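DNA repair protein MmcB-related protein (Silicibacter pomeroyi, PDB 3DNX) is of unknown function but belongs to the MmcB-like family of the PDDEXK nuclease-related clan, which suggests a role in DNA repair. Local coordinates at residues A21-L24 against R25-F29. Numbering follows the deposited sequence.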
loop_
_atom_site.group_PDB
_atom_site.type_symbol
_atom_site.label_atom_id
_atom_site.label_comp_id
_atom_site.label_asym_id
_atom_site.label_seq_id
_atom_site.Cartn_x
_atom_site.Cartn_y
_atom_site.Cartn_z
ATOM N N ALA A 21 1.285 14.830 -2.239
ATOM C CA ALA A 21 1.216 13.482 -2.807
ATOM C C ALA A 21 1.539 13.469 -4.327
ATOM O O ALA A 21 2.250 12.564 -4.800
ATOM C CB ALA A 21 -0.121 12.859 -2.536
ATOM N N ARG A 22 1.006 14.441 -5.055
ATOM C CA ARG A 22 1.309 14.584 -6.519
ATOM C C ARG A 22 2.777 14.734 -6.696
ATOM O O ARG A 22 3.376 14.067 -7.543
ATOM C CB ARG A 22 0.587 15.768 -7.131
ATOM C CG ARG A 22 -0.863 15.580 -7.276
ATOM C CD ARG A 22 -1.570 16.843 -7.742
ATOM N NE ARG A 22 -2.922 16.537 -8.185
ATOM C CZ ARG A 22 -3.561 17.174 -9.165
ATOM N NH1 ARG A 22 -3.034 18.227 -9.788
ATOM N NH2 ARG A 22 -4.771 16.792 -9.496
ATOM N N HIS A 23 3.402 15.622 -5.888
ATOM C CA HIS A 23 4.811 15.941 -6.070
ATOM C C HIS A 23 5.726 14.792 -5.680
ATOM O O HIS A 23 6.699 14.485 -6.396
ATOM C CB HIS A 23 5.186 17.230 -5.281
ATOM C CG HIS A 23 6.574 17.718 -5.565
ATOM N ND1 HIS A 23 6.981 18.088 -6.827
ATOM C CD2 HIS A 23 7.675 17.806 -4.772
ATOM C CE1 HIS A 23 8.245 18.447 -6.787
ATOM N NE2 HIS A 23 8.692 18.278 -5.557
ATOM N N LEU A 24 5.419 14.115 -4.568
ATOM C CA LEU A 24 6.153 12.912 -4.170
ATOM C C LEU A 24 6.116 11.871 -5.304
ATOM O O LEU A 24 7.131 11.320 -5.685
ATOM C CB LEU A 24 5.566 12.269 -2.908
ATOM C CG LEU A 24 5.872 13.024 -1.615
ATOM C CD1 LEU A 24 5.068 12.382 -0.466
ATOM C CD2 LEU A 24 7.347 12.995 -1.312
ATOM N N ARG A 25 4.953 11.678 -5.874
ATOM C CA ARG A 25 4.776 10.633 -6.898
ATOM C C ARG A 25 5.582 10.973 -8.179
ATOM O O ARG A 25 6.198 10.086 -8.810
ATOM C CB ARG A 25 3.295 10.382 -7.163
ATOM C CG ARG A 25 2.996 9.314 -8.228
ATOM C CD ARG A 25 1.537 9.242 -8.588
ATOM N NE ARG A 25 1.433 8.224 -9.609
ATOM C CZ ARG A 25 0.554 7.228 -9.643
ATOM N NH1 ARG A 25 -0.414 7.115 -8.732
ATOM N NH2 ARG A 25 0.648 6.344 -10.635
ATOM N N ALA A 26 5.575 12.232 -8.543
ATOM C CA ALA A 26 6.390 12.748 -9.686
ATOM C C ALA A 26 7.883 12.443 -9.522
ATOM O O ALA A 26 8.638 12.286 -10.508
ATOM C CB ALA A 26 6.172 14.229 -9.835
ATOM N N HIS A 27 8.326 12.315 -8.266
ATOM C CA HIS A 27 9.719 11.968 -7.995
ATOM C C HIS A 27 9.971 10.574 -7.422
ATOM O O HIS A 27 10.994 10.363 -6.738
ATOM C CB HIS A 27 10.283 13.042 -7.112
ATOM C CG HIS A 27 10.428 14.353 -7.811
ATOM N ND1 HIS A 27 11.484 14.628 -8.661
ATOM C CD2 HIS A 27 9.642 15.448 -7.817
ATOM C CE1 HIS A 27 11.348 15.854 -9.130
ATOM N NE2 HIS A 27 10.251 16.376 -8.624
ATOM N N GLY A 28 9.109 9.618 -7.758
ATOM C CA GLY A 28 9.300 8.204 -7.425
ATOM C C GLY A 28 8.994 7.750 -6.002
ATOM O O GLY A 28 9.218 6.581 -5.654
ATOM N N PHE A 29 8.459 8.667 -5.191
ATOM C CA PHE A 29 7.929 8.351 -3.888
ATOM C C PHE A 29 6.449 7.947 -4.005
ATOM O O PHE A 29 5.794 8.148 -5.043
ATOM C CB PHE A 29 8.097 9.535 -2.931
ATOM C CG PHE A 29 9.447 9.595 -2.260
ATOM C CD1 PHE A 29 10.611 9.778 -3.022
ATOM C CD2 PHE A 29 9.551 9.561 -0.873
ATOM C CE1 PHE A 29 11.843 9.858 -2.420
ATOM C CE2 PHE A 29 10.779 9.601 -0.267
ATOM C CZ PHE A 29 11.940 9.775 -1.027
#
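L24 O accepts from both H27 N and F29 N at 3.0 Å as helix 12-26 gives way to the loop leading into strand 30-35, the two donors coming from opposite faces of the carbonyl plane. This is a Schellman motif: F29 N closes back on L24 O, G28 N on R25 O, and G28, the C-prime residue, takes the positive phi (78°) that glycine tolerates easily. One turn earlier the ordinary helical pattern still holds, with R25 N bonded to A21 O and A26 N to R22 O, whereas the bond from H27 N to H23 O is weak at 3.3 Å. Such an ending also brings together side chains on both sides of the turn. L24 CB rests against F29 CB at 3.7 Å, and CD2 of the leucine approaches the same CB and the phenylalanine ring obliquely. This apolar pair faces the sheet, where W55 meets the F29 ring and, with I57 and S31, receives L24. On another side of the helix, R22 and R25 reach the second subunit, forming salt bridges with its D145 and E153 respectively. H23 and H27, one turn apart, form an offset edge-to-face pair with ring centroids 4.8 Å apart and planes at 68°. With CG anti to the backbone N (chi1 -172°), the H23 imidazole presents a face to the H27 edge. An alanine in place of H23 takes away that aromatic face, and the H27 imidazole would probably be freer to turn about its side-chain bonds. H27 CD2 sits 3.4 Å above the H23 ring plane, displaced toward the rim, while H27 NE2 lies 3.4 Å from H23 CE1.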